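Local structure of urocanate hydratase (Paenibacillus sp. Soil724D2, 7NED) at residues Ser471-Val476 / Glu509-Asn514; Ala94-Val99 / Gly115-Gly120; Glu448-Gly453 / Ala526-Ser531; Ser208-Leu213 / Val242-Thr247. The protein probably adds water to thiourocanate in bacterial ergothioneine breakdown, as a urocanase-family lyase that carries NAD+ as its cofactor. All blocks are in the same frame, centred on the assembly; numbering follows the deposited sequence.

Contact 1: Ser471-Val476 / Glu509-Asn514; sequences SMADLV and ETTLNN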
loop_
_atom_site.group_PDB
_atom_site.type_symbol
_atom_site.label_atom_id
_atom_site.label_comp_id
_atom_site.label_asym_id
_atom_site.label_seq_id
_atom_site.Cartn_x
_atom_site.Cartn_y
_atom_site.Cartn_z
ATOM N N SER A 471 -14.242 4.393 8.303
ATOM C CA SER A 471 -15.689 4.266 8.174
ATOM C C SER A 471 -16.284 3.260 9.152
ATOM O O SER A 471 -17.462 2.881 8.991
ATOM C CB SER A 471 -16.052 3.844 6.742
ATOM O OG SER A 471 -15.705 4.851 5.796
ATOM N N MET A 472 -15.496 2.755 10.094
ATOM C CA MET A 472 -15.977 1.928 11.205
ATOM C C MET A 472 -16.131 0.451 10.842
ATOM O O MET A 472 -16.941 -0.258 11.451
ATOM C CB MET A 472 -17.313 2.486 11.677
ATOM C CG MET A 472 -17.114 3.932 12.152
ATOM S SD MET A 472 -18.617 4.728 12.733
ATOM C CE MET A 472 -19.493 4.905 11.223
ATOM N N ALA A 473 -15.408 -0.029 9.834
ATOM C CA ALA A 473 -15.454 -1.432 9.461
ATOM C C ALA A 473 -14.868 -2.294 10.590
ATOM O O ALA A 473 -14.210 -1.802 11.524
ATOM C CB ALA A 473 -14.680 -1.638 8.151
ATOM N N ASP A 474 -15.129 -3.604 10.518
ATOM C CA ASP A 474 -14.646 -4.504 11.565
ATOM C C ASP A 474 -13.293 -5.077 11.225
ATOM O O ASP A 474 -12.464 -5.288 12.114
ATOM C CB ASP A 474 -15.652 -5.666 11.773
ATOM C CG ASP A 474 -16.924 -5.188 12.470
ATOM O OD1 ASP A 474 -17.929 -4.974 11.756
ATOM O OD2 ASP A 474 -16.889 -4.933 13.701
ATOM N N LEU A 475 -13.041 -5.330 9.950
ATOM C CA LEU A 475 -11.735 -5.813 9.519
ATOM C C LEU A 475 -11.382 -5.168 8.189
ATOM O O LEU A 475 -12.209 -5.138 7.274
ATOM C CB LEU A 475 -11.734 -7.351 9.375
ATOM C CG LEU A 475 -10.427 -8.054 8.964
ATOM C CD1 LEU A 475 -10.351 -9.497 9.507
ATOM C CD2 LEU A 475 -10.224 -8.064 7.456
ATOM N N VAL A 476 -10.149 -4.680 8.065
ATOM C CA VAL A 476 -9.676 -4.087 6.822
ATOM C C VAL A 476 -8.326 -4.705 6.481
ATOM O O VAL A 476 -7.499 -4.945 7.369
ATOM C CB VAL A 476 -9.569 -2.545 6.948
ATOM C CG1 VAL A 476 -9.054 -1.921 5.657
ATOM C CG2 VAL A 476 -10.907 -1.980 7.326
ATOM N N GLU A 509 -23.775 1.276 7.457
ATOM C CA GLU A 509 -24.121 2.334 6.521
ATOM C C GLU A 509 -22.885 3.087 6.063
ATOM O O GLU A 509 -22.717 3.350 4.864
ATOM C CB GLU A 509 -25.097 3.297 7.196
ATOM C CG GLU A 509 -25.791 4.273 6.269
ATOM C CD GLU A 509 -26.701 5.199 7.067
ATOM O OE1 GLU A 509 -26.182 6.056 7.795
ATOM O OE2 GLU A 509 -27.918 5.031 7.036
ATOM N N THR A 510 -22.036 3.489 7.028
ATOM C CA THR A 510 -20.895 4.356 6.720
ATOM C C THR A 510 -19.904 3.622 5.849
ATOM O O THR A 510 -19.496 4.133 4.802
ATOM C CB THR A 510 -20.227 4.859 8.001
ATOM O OG1 THR A 510 -21.229 5.468 8.850
ATOM C CG2 THR A 510 -19.068 5.876 7.695
ATOM N N THR A 511 -19.546 2.390 6.245
ATOM C CA THR A 511 -18.587 1.605 5.476
ATOM C C THR A 511 -19.114 1.254 4.094
ATOM O O THR A 511 -18.396 1.394 3.096
ATOM C CB THR A 511 -18.215 0.323 6.223
ATOM O OG1 THR A 511 -17.374 0.665 7.327
ATOM C CG2 THR A 511 -17.435 -0.590 5.316
ATOM N N LEU A 512 -20.348 0.749 4.008
ATOM C CA LEU A 512 -20.818 0.272 2.714
ATOM C C LEU A 512 -21.020 1.439 1.733
ATOM O O LEU A 512 -20.672 1.332 0.552
ATOM C CB LEU A 512 -22.103 -0.568 2.899
ATOM C CG LEU A 512 -21.806 -1.921 3.599
ATOM C CD1 LEU A 512 -23.091 -2.684 4.026
ATOM C CD2 LEU A 512 -20.904 -2.838 2.733
ATOM N N ASN A 513 -21.574 2.568 2.191
ATOM C CA ASN A 513 -21.690 3.706 1.269
ATOM C C ASN A 513 -20.316 4.156 0.760
ATOM O O ASN A 513 -20.184 4.578 -0.391
ATOM C CB ASN A 513 -22.375 4.887 1.939
ATOM C CG ASN A 513 -23.860 4.702 2.103
ATOM O OD1 ASN A 513 -24.507 3.894 1.415
ATOM N ND2 ASN A 513 -24.430 5.515 2.986
ATOM N N ASN A 514 -19.287 4.104 1.605
ATOM C CA ASN A 514 -17.959 4.555 1.161
ATOM C C ASN A 514 -17.193 3.477 0.413
ATOM O O ASN A 514 -16.339 3.793 -0.430
ATOM C CB ASN A 514 -17.118 5.029 2.366
ATOM C CG ASN A 514 -17.698 6.254 3.020
ATOM O OD1 ASN A 514 -18.590 6.883 2.444
ATOM N ND2 ASN A 514 -17.254 6.570 4.250
#
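The carboxamide of Asn514 meets Ser471 in its own plane: ND2 donates to Ser471 OG over 2.8 Å with an N-H...O angle of 160°, and the hydroxyl lies close to the amide plane. The Ser471 peptide carbonyl is approached differently. Thr511 OG1 donates to Ser471 O at 2.8 Å from above the carbonyl plane, 73° out of it, rather than along a lone pair. The Thr511 side chain brings the hydroxyl there with OG1 anti to its own carbonyl carbon (chi1 -73°), while CG2 of Thr511 turns to the methyl of Ala473, CB to CG2 4.1 Å. Met472 crosses Thr510 at a slant; a bend at chi3 carries its CE methyl onto the threonine, 3.0 Å from Thr510 OG1 and tight against Thr510 CB at 3.3 Å. That hydroxyl bonds to Ile506 O one turn back in helix 502-525. Ser471 OG has a second partner, Leu467 O in the last turn of helix 459-469, and Asn514 ND2 also reaches Lys83 O of the second subunit. The contact thus seats the turn between helix 459-469 and strand 475-480 on one side of helix 502-525, close to the dimer interface. Every residue that touches here is buried; the amide is satisfied by a hydroxyl, the threonine hydroxyls by backbone carbonyls, and the Ser471 carbonyl, within a loop, finds a donor in a helix side chain.

Contact 2: Ala94-Val99 / Gly115-Gly120; sequences ANCNLV and GLLIWG
Cys96 is the knob of this contact, pressed against the extended backbone from Leu117 to Trp119. Its CB lies 3.0 Å from Ile118 O, a tight contact and not a hydrogen bond, and this buried oxygen has no polar partner. The cysteine sulfur, anti to the backbone N (chi1 -172°), sits 3.9 Å from Trp119 CA. From there SG comes to the edge of the indole, 4.1 Å from Trp119 CD1 and 77° off the normal of the five-membered ring, a sulfur-aromatic contact. On its other flank the sulfur touches Leu117 CD1 at 4.3 Å. A second bump is formed by Leu98, whose side chain crosses that of Leu117 at about a right angle, CD2 against CD2 of Leu117 at 4.0 Å. No direct hydrogen bond joins the segments; a water bridges them instead, accepting from Gly120 N at 2.9 Å and lying 3.1 Å from Asn95 O. The Trp119 side chain lies about 4 Å from the bound NAD at nearest atoms, so this packing borders the cofactor pocket. Phe108 of helix 105-113 packs on both Cys96 and Leu117, and the 94-99 segment begins as the end of strand 91-95, which runs parallel to strand 475-480 in the mixed sheet.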
loop_
_atom_site.group_PDB
_atom_site.type_symbol
_atom_site.label_atom_id
_atom_site.label_comp_id
_atom_site.label_asym_id
_atom_site.label_seq_id
_atom_site.Cartn_x
_atom_site.Cartn_y
_atom_site.Cartn_z
ATOM N N ALA A 94 -2.106 -6.428 6.734
ATOM C CA ALA A 94 -1.469 -6.135 5.456
ATOM C C ALA A 94 -0.627 -7.343 5.114
ATOM O O ALA A 94 0.246 -7.724 5.901
ATOM C CB ALA A 94 -0.625 -4.848 5.517
ATOM N N ASN A 95 -0.949 -8.007 3.993
ATOM C CA ASN A 95 -0.388 -9.320 3.677
ATOM C C ASN A 95 0.327 -9.309 2.328
ATOM O O ASN A 95 -0.259 -8.970 1.295
ATOM C CB ASN A 95 -1.482 -10.397 3.716
ATOM C CG ASN A 95 -2.138 -10.488 5.083
ATOM O OD1 ASN A 95 -1.444 -10.626 6.096
ATOM N ND2 ASN A 95 -3.459 -10.373 5.130
ATOM N N CYS A 96 1.600 -9.645 2.379
ATOM C CA CYS A 96 2.453 -10.008 1.264
ATOM C C CYS A 96 2.728 -8.736 0.403
ATOM O O CYS A 96 2.788 -8.769 -0.819
ATOM C CB CYS A 96 1.804 -11.175 0.500
ATOM S SG CYS A 96 2.869 -11.862 -0.770
ATOM N N ASN A 97 2.900 -7.587 1.069
ATOM C CA ASN A 97 3.263 -6.331 0.390
ATOM C C ASN A 97 4.777 -6.154 0.346
ATOM O O ASN A 97 5.438 -6.170 1.376
ATOM C CB ASN A 97 2.593 -5.157 1.087
ATOM C CG ASN A 97 1.078 -5.303 1.072
ATOM O OD1 ASN A 97 0.435 -5.062 0.046
ATOM N ND2 ASN A 97 0.513 -5.781 2.183
ATOM N N LEU A 98 5.324 -6.017 -0.843
ATOM C CA LEU A 98 6.761 -5.896 -1.064
ATOM C C LEU A 98 7.002 -4.647 -1.875
ATOM O O LEU A 98 6.242 -4.375 -2.806
ATOM C CB LEU A 98 7.342 -7.088 -1.841
ATOM C CG LEU A 98 7.202 -8.440 -1.163
ATOM C CD1 LEU A 98 7.606 -9.587 -2.105
ATOM C CD2 LEU A 98 8.090 -8.392 0.053
ATOM N N VAL A 99 8.072 -3.906 -1.573
ATOM C CA VAL A 99 8.335 -2.734 -2.402
ATOM C C VAL A 99 8.688 -3.171 -3.814
ATOM O O VAL A 99 9.281 -4.237 -4.040
ATOM C CB VAL A 99 9.445 -1.837 -1.822
ATOM C CG1 VAL A 99 8.932 -1.184 -0.555
ATOM C CG2 VAL A 99 10.720 -2.622 -1.617
ATOM N N GLY A 115 10.305 -17.718 6.320
ATOM C CA GLY A 115 9.342 -17.497 7.383
ATOM C C GLY A 115 8.879 -16.056 7.533
ATOM O O GLY A 115 8.258 -15.721 8.542
ATOM N N LEU A 116 9.129 -15.200 6.544
ATOM C CA LEU A 116 8.834 -13.765 6.680
ATOM C C LEU A 116 7.488 -13.348 6.083
ATOM O O LEU A 116 6.976 -12.268 6.422
ATOM C CB LEU A 116 9.957 -12.946 6.032
ATOM C CG LEU A 116 11.259 -12.937 6.870
ATOM C CD1 LEU A 116 12.354 -12.306 6.031
ATOM C CD2 LEU A 116 11.100 -12.101 8.139
ATOM N N LEU A 117 6.883 -14.155 5.228
ATOM C CA LEU A 117 5.591 -13.753 4.675
ATOM C C LEU A 117 4.838 -14.960 4.140
ATOM O O LEU A 117 5.352 -16.086 4.101
ATOM C CB LEU A 117 5.754 -12.691 3.588
ATOM C CG LEU A 117 6.616 -13.185 2.429
ATOM C CD1 LEU A 117 5.865 -14.033 1.472
ATOM C CD2 LEU A 117 6.965 -11.888 1.664
ATOM N N ILE A 118 3.599 -14.708 3.731
ATOM C CA ILE A 118 2.765 -15.768 3.217
ATOM C C ILE A 118 2.080 -14.976 2.077
ATOM O O ILE A 118 2.086 -13.739 2.081
ATOM C CB ILE A 118 1.798 -16.160 4.383
ATOM C CG1 ILE A 118 1.181 -17.425 4.159
ATOM C CG2 ILE A 118 0.617 -15.189 4.464
ATOM C CD1 ILE A 118 2.464 -18.305 4.274
ATOM N N TRP A 119 1.568 -15.638 1.055
ATOM C CA TRP A 119 0.613 -14.967 0.147
ATOM C C TRP A 119 -0.787 -15.119 0.717
ATOM O O TRP A 119 -1.185 -16.222 1.080
ATOM C CB TRP A 119 0.613 -15.554 -1.264
ATOM C CG TRP A 119 -0.342 -14.873 -2.229
ATOM C CD1 TRP A 119 -0.490 -13.528 -2.429
ATOM C CD2 TRP A 119 -1.262 -15.506 -3.131
ATOM N NE1 TRP A 119 -1.435 -13.285 -3.398
ATOM C CE2 TRP A 119 -1.919 -14.482 -3.847
ATOM C CE3 TRP A 119 -1.607 -16.833 -3.386
ATOM C CZ2 TRP A 119 -2.910 -14.743 -4.786
ATOM C CZ3 TRP A 119 -2.584 -17.100 -4.331
ATOM C CH2 TRP A 119 -3.217 -16.063 -5.031
ATOM N N GLY A 120 -1.544 -14.011 0.784
ATOM C CA GLY A 120 -2.866 -14.096 1.376
ATOM C C GLY A 120 -4.004 -14.328 0.405
ATOM O O GLY A 120 -5.169 -14.274 0.820
HETATM O O HOH W 1 -1.640 -11.284 -0.166
#

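Contact 3: Glu448-Gly453 / Ala526-Ser531; sequences ERMKDG and AGYEES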
loop_
_atom_site.group_PDB
_atom_site.type_symbol
_atom_site.label_atom_id
_atom_site.label_comp_id
_atom_site.label_asym_id
_atom_site.label_seq_id
_atom_site.Cartn_x
_atom_site.Cartn_y
_atom_site.Cartn_z
ATOM N N GLU A 448 -6.863 -3.789 -16.529
ATOM C CA GLU A 448 -6.244 -3.869 -17.837
ATOM C C GLU A 448 -6.948 -2.916 -18.799
ATOM O O GLU A 448 -8.176 -2.939 -18.926
ATOM C CB GLU A 448 -6.327 -5.301 -18.359
ATOM C CG GLU A 448 -5.635 -5.459 -19.692
ATOM C CD GLU A 448 -5.492 -6.912 -20.074
ATOM O OE1 GLU A 448 -5.193 -7.754 -19.184
ATOM O OE2 GLU A 448 -5.694 -7.226 -21.261
ATOM N N ARG A 449 -6.172 -2.056 -19.455
ATOM C CA ARG A 449 -6.681 -1.159 -20.498
ATOM C C ARG A 449 -7.791 -0.255 -19.956
ATOM O O ARG A 449 -8.908 -0.179 -20.488
ATOM C CB ARG A 449 -7.126 -1.959 -21.725
ATOM C CG ARG A 449 -5.912 -2.621 -22.400
ATOM C CD ARG A 449 -6.201 -3.375 -23.684
ATOM N NE ARG A 449 -7.277 -2.727 -24.389
ATOM C CZ ARG A 449 -8.328 -3.364 -24.872
ATOM N NH1 ARG A 449 -8.433 -4.675 -24.717
ATOM N NH2 ARG A 449 -9.266 -2.681 -25.508
ATOM N N MET A 450 -7.472 0.450 -18.874
ATOM C CA MET A 450 -8.401 1.447 -18.388
ATOM C C MET A 450 -8.504 2.560 -19.420
ATOM O O MET A 450 -7.525 2.880 -20.106
ATOM C CB MET A 450 -7.928 2.052 -17.048
ATOM C CG MET A 450 -7.831 1.010 -15.975
ATOM S SD MET A 450 -9.475 0.479 -15.440
ATOM C CE MET A 450 -9.983 1.904 -14.490
ATOM N N LYS A 451 -9.676 3.196 -19.462
ATOM C CA LYS A 451 -9.943 4.252 -20.441
ATOM C C LYS A 451 -8.880 5.354 -20.391
ATOM O O LYS A 451 -8.450 5.879 -21.434
ATOM C CB LYS A 451 -11.337 4.847 -20.196
ATOM C CG LYS A 451 -11.867 5.690 -21.344
ATOM C CD LYS A 451 -13.098 6.485 -20.913
ATOM C CE LYS A 451 -13.910 7.055 -22.081
ATOM N NZ LYS A 451 -15.117 6.197 -22.446
ATOM N N ASP A 452 -8.432 5.716 -19.196
ATOM C CA ASP A 452 -7.450 6.795 -19.056
ATOM C C ASP A 452 -6.023 6.303 -18.935
ATOM O O ASP A 452 -5.125 7.113 -18.725
ATOM C CB ASP A 452 -7.783 7.662 -17.845
ATOM C CG ASP A 452 -7.671 6.897 -16.557
ATOM O OD1 ASP A 452 -7.597 5.637 -16.605
ATOM O OD2 ASP A 452 -7.651 7.533 -15.493
ATOM N N GLY A 453 -5.785 5.001 -19.073
ATOM C CA GLY A 453 -4.438 4.489 -18.981
ATOM C C GLY A 453 -3.928 4.321 -17.573
ATOM O O GLY A 453 -2.718 4.191 -17.378
ATOM N N ALA A 526 -11.705 7.777 -14.156
ATOM C CA ALA A 526 -11.074 7.312 -15.381
ATOM C C ALA A 526 -11.881 7.660 -16.624
ATOM O O ALA A 526 -11.443 7.342 -17.734
ATOM C CB ALA A 526 -10.837 5.801 -15.336
ATOM N N GLY A 527 -13.049 8.262 -16.467
ATOM C CA GLY A 527 -13.807 8.753 -17.606
ATOM C C GLY A 527 -14.967 7.881 -18.017
ATOM O O GLY A 527 -15.506 8.084 -19.111
ATOM N N TYR A 528 -15.361 6.906 -17.191
ATOM C CA TYR A 528 -16.434 5.984 -17.589
ATOM C C TYR A 528 -17.780 6.653 -17.402
ATOM O O TYR A 528 -18.078 7.193 -16.335
ATOM C CB TYR A 528 -16.369 4.673 -16.801
ATOM C CG TYR A 528 -15.241 3.826 -17.310
ATOM C CD1 TYR A 528 -15.414 3.002 -18.416
ATOM C CD2 TYR A 528 -13.985 3.897 -16.725
ATOM C CE1 TYR A 528 -14.369 2.274 -18.923
ATOM C CE2 TYR A 528 -12.933 3.163 -17.214
ATOM C CZ TYR A 528 -13.117 2.360 -18.314
ATOM O OH TYR A 528 -12.072 1.626 -18.798
ATOM N N GLU A 529 -18.582 6.637 -18.461
ATOM C CA GLU A 529 -19.857 7.340 -18.440
ATOM C C GLU A 529 -20.874 6.667 -17.518
ATOM O O GLU A 529 -21.724 7.351 -16.930
ATOM C CB GLU A 529 -20.351 7.445 -19.880
ATOM C CG GLU A 529 -21.427 8.438 -20.095
ATOM C CD GLU A 529 -21.157 9.744 -19.405
ATOM O OE1 GLU A 529 -22.170 10.355 -19.029
ATOM O OE2 GLU A 529 -19.977 10.158 -19.267
ATOM N N GLU A 530 -20.826 5.329 -17.386
ATOM C CA GLU A 530 -21.689 4.661 -16.412
ATOM C C GLU A 530 -21.450 5.202 -15.007
ATOM O O GLU A 530 -22.386 5.354 -14.214
ATOM C CB GLU A 530 -21.443 3.141 -16.436
ATOM C CG GLU A 530 -21.543 2.458 -17.802
ATOM C CD GLU A 530 -20.217 2.350 -18.620
ATOM O OE1 GLU A 530 -19.287 3.239 -18.544
ATOM O OE2 GLU A 530 -20.115 1.326 -19.358
ATOM N N SER A 531 -20.196 5.480 -14.685
ATOM C CA SER A 531 -19.831 6.034 -13.377
ATOM C C SER A 531 -20.380 7.450 -13.207
ATOM O O SER A 531 -20.920 7.815 -12.158
ATOM C CB SER A 531 -18.326 6.078 -13.302
ATOM O OG SER A 531 -17.828 4.786 -13.398
#
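Tyr528 reaches across to the 448-453 loop and takes the backbone N-H of Lys451 on its hydroxyl, Lys451 N to Tyr528 OH 2.9 Å, a bent bond of 136°. Next to the hydroxyl, the ring end packs against the lysine: Lys451 CB is 3.6 Å from Tyr528 CZ, oblique to the ring. With CG anti to the backbone N (chi1 -165°), the lysine chain then runs on past the backbone of the other segment, its CD 3.4 Å from Gly527 O. Its ammonium ends 5.7 Å from the centroid of the Tyr528 ring, at best a weak cation-pi attraction. The Ala526 methyl faces the carboxylate of Asp452, CB to OD1 3.5 Å, and on another side meets the CE of Met450 at 4.1 Å. Met450 folds back at chi2 and chi3 to bring its CE methyl in, and the same CE touches Tyr528 CE2 at 4.2 Å.

Farther out, backbone turns set these groups. A type I turn from Met450 to Gly453, closed by Gly453 N to Met450 O, presents Lys451 and Asp452 side by side. The Asp452 carboxylate is held by Ser454 OG. On the other segment, Gly527 ends the preceding helix in a Schellman motif with positive phi, and Tyr528 follows as the N-cap residue of helix 529-538. Arg341 of helix 335-344 donates to Glu448 O and, weakly, to Tyr528 OH. The contact therefore ties the loop between strand 428-441 and helix 459-469 to the short connection joining helix 502-525 to helix 529-538, with Leu116 of the second subunit packed against Asp452.

Contact 4: Ser208-Leu213 / Val242-Thr247; sequences SLDEAL and VRRGIT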
loop_
_atom_site.group_PDB
_atom_site.type_symbol
_atom_site.label_atom_id
_atom_site.label_comp_id
_atom_site.label_asym_id
_atom_site.label_seq_id
_atom_site.Cartn_x
_atom_site.Cartn_y
_atom_site.Cartn_z
ATOM N N SER A 208 -12.358 -40.299 -20.321
ATOM C CA SER A 208 -12.265 -40.421 -21.766
ATOM C C SER A 208 -12.714 -39.128 -22.436
ATOM O O SER A 208 -13.857 -38.701 -22.250
ATOM C CB SER A 208 -13.130 -41.593 -22.231
ATOM O OG SER A 208 -13.347 -41.462 -23.597
ATOM N N LEU A 209 -11.838 -38.539 -23.251
ATOM C CA LEU A 209 -12.218 -37.350 -23.999
ATOM C C LEU A 209 -13.321 -37.650 -25.013
ATOM O O LEU A 209 -14.216 -36.829 -25.225
ATOM C CB LEU A 209 -10.999 -36.755 -24.704
ATOM C CG LEU A 209 -11.281 -35.644 -25.703
ATOM C CD1 LEU A 209 -11.920 -34.429 -25.020
ATOM C CD2 LEU A 209 -10.019 -35.228 -26.474
ATOM N N ASP A 210 -13.250 -38.798 -25.690
ATOM C CA ASP A 210 -14.316 -39.155 -26.619
ATOM C C ASP A 210 -15.663 -39.194 -25.917
ATOM O O ASP A 210 -16.660 -38.687 -26.441
ATOM C CB ASP A 210 -14.021 -40.501 -27.287
ATOM C CG ASP A 210 -12.869 -40.423 -28.274
ATOM O OD1 ASP A 210 -12.416 -39.301 -28.600
ATOM O OD2 ASP A 210 -12.444 -41.495 -28.752
ATOM N N GLU A 211 -15.720 -39.830 -24.746
ATOM C CA GLU A 211 -16.974 -39.888 -24.004
ATOM C C GLU A 211 -17.433 -38.490 -23.602
ATOM O O GLU A 211 -18.629 -38.161 -23.696
ATOM C CB GLU A 211 -16.824 -40.776 -22.782
ATOM C CG GLU A 211 -18.079 -40.861 -21.962
ATOM C CD GLU A 211 -18.044 -41.955 -20.937
ATOM O OE1 GLU A 211 -17.238 -41.861 -19.987
ATOM O OE2 GLU A 211 -18.904 -42.852 -21.010
ATOM N N ALA A 212 -16.496 -37.651 -23.162
ATOM C CA ALA A 212 -16.858 -36.291 -22.785
ATOM C C ALA A 212 -17.459 -35.547 -23.956
ATOM O O ALA A 212 -18.473 -34.855 -23.801
ATOM C CB ALA A 212 -15.635 -35.534 -22.247
ATOM N N LEU A 213 -16.827 -35.641 -25.135
ATOM C CA LEU A 213 -17.329 -34.913 -26.299
ATOM C C LEU A 213 -18.667 -35.472 -26.766
ATOM O O LEU A 213 -19.525 -34.717 -27.238
ATOM C CB LEU A 213 -16.324 -34.958 -27.449
ATOM C CG LEU A 213 -14.988 -34.243 -27.232
ATOM C CD1 LEU A 213 -13.967 -34.681 -28.272
ATOM C CD2 LEU A 213 -15.175 -32.723 -27.272
ATOM N N VAL A 242 -7.829 -28.877 -30.884
ATOM C CA VAL A 242 -7.373 -28.167 -32.067
ATOM C C VAL A 242 -7.028 -29.158 -33.167
ATOM O O VAL A 242 -7.334 -28.946 -34.348
ATOM C CB VAL A 242 -6.169 -27.283 -31.705
ATOM C CG1 VAL A 242 -5.534 -26.731 -32.960
ATOM C CG2 VAL A 242 -6.609 -26.171 -30.742
ATOM N N ARG A 243 -6.365 -30.245 -32.799
ATOM C CA ARG A 243 -6.044 -31.274 -33.776
ATOM C C ARG A 243 -7.318 -31.837 -34.411
ATOM O O ARG A 243 -7.408 -31.995 -35.634
ATOM C CB ARG A 243 -5.229 -32.375 -33.096
ATOM C CG ARG A 243 -4.421 -33.259 -34.037
ATOM C CD ARG A 243 -3.745 -34.413 -33.296
ATOM N NE ARG A 243 -4.734 -35.333 -32.725
ATOM C CZ ARG A 243 -5.496 -36.147 -33.448
ATOM N NH1 ARG A 243 -5.386 -36.146 -34.771
ATOM N NH2 ARG A 243 -6.376 -36.946 -32.858
ATOM N N ARG A 244 -8.313 -32.159 -33.585
ATOM C CA ARG A 244 -9.561 -32.722 -34.069
ATOM C C ARG A 244 -10.452 -31.711 -34.765
ATOM O O ARG A 244 -11.537 -32.111 -35.204
ATOM C CB ARG A 244 -10.335 -33.353 -32.920
ATOM C CG ARG A 244 -9.592 -34.453 -32.234
ATOM C CD ARG A 244 -10.501 -35.134 -31.263
ATOM N NE ARG A 244 -9.789 -36.098 -30.444
ATOM C CZ ARG A 244 -10.394 -37.071 -29.780
ATOM N NH1 ARG A 244 -11.716 -37.187 -29.870
ATOM N NH2 ARG A 244 -9.693 -37.938 -29.052
ATOM N N GLY A 245 -10.024 -30.451 -34.897
ATOM C CA GLY A 245 -10.853 -29.409 -35.493
ATOM C C GLY A 245 -12.130 -29.111 -34.736
ATOM O O GLY A 245 -13.099 -28.628 -35.325
ATOM N N ILE A 246 -12.157 -29.406 -33.443
ATOM C CA ILE A 246 -13.303 -29.148 -32.588
ATOM C C ILE A 246 -13.096 -27.780 -31.943
ATOM O O ILE A 246 -12.160 -27.596 -31.158
ATOM C CB ILE A 246 -13.449 -30.248 -31.538
ATOM C CG1 ILE A 246 -13.892 -31.548 -32.216
ATOM C CG2 ILE A 246 -14.423 -29.842 -30.474
ATOM C CD1 ILE A 246 -14.233 -32.649 -31.257
ATOM N N THR A 247 -13.949 -26.812 -32.298
ATOM C CA THR A 247 -13.858 -25.459 -31.749
ATOM C C THR A 247 -15.040 -25.257 -30.824
ATOM O O THR A 247 -16.185 -25.197 -31.300
ATOM C CB THR A 247 -13.854 -24.383 -32.841
ATOM O OG1 THR A 247 -12.782 -24.617 -33.755
ATOM C CG2 THR A 247 -13.668 -22.985 -32.246
#
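A salt bridge joins Asp210 to Arg244 through a single carboxylate oxygen. Arg244 NH1 donates to Asp210 OD1 at 2.6 Å with an N-H...O angle of 159°; OD1 is met nearly along its C-O bond and lies in the guanidinium plane. A weak bond runs from Arg244 NH2 to the same OD1 at 3.1 Å. The two planes are turned 60° apart, so the carboxylate does not lie flat against the guanidinium but presents one oxygen to its edge. Arg244 NE is paired with Glu240, one turn back in helix 234-243, so two acidic side chains hold the rotation of the group. An extended chain from CG to NE carries the guanidinium across to Asp210.

These segments belong to the Rossmann-like domain, whose parallel sheet has strands 204-206 and 226-231 next to each other. Helix 209-222 forms the crossover between those strands, and its first turn is capped by Ser208, whose OG accepts from Glu211 N at 3.1 Å. On the second segment, helix 234-243 ends in a Schellman motif at Gly245.

Van der Waals packing accounts for the rest. Leu209 CD2 lies over one face of the Arg244 guanidinium, 3.7 Å above its plane and offset toward the rim. Leu213 makes an apolar contact with Ile246 tip to tip, CD1 to CD1 3.6 Å, while the same Leu213 CD1 touches Arg244 NH1 at 3.7 Å.

Contacts 1 and 2 reach the same mixed sheet through the adjacent strands 475-480 and 91-95; their centres are about 24 Å apart and their nearest atoms about 6 Å. Contact 3 encloses contact 1 along the chain; the successive helices 502-525 and 529-538 carry one segment of each, yet their nearest atoms stay about 12 Å apart. Contacts 1, 2 and 3 touch the second subunit, whereas contact 4 meets no other chain and lies about 50 Å from contact 1, centre to centre. Contact 2 borders the active site: the Trp119 side chain is about 4 Å from NAD and about 5 Å from urocanate, against about 12 Å to NAD from Leu209 of contact 4 and about 13 Å from Met450 of contact 3.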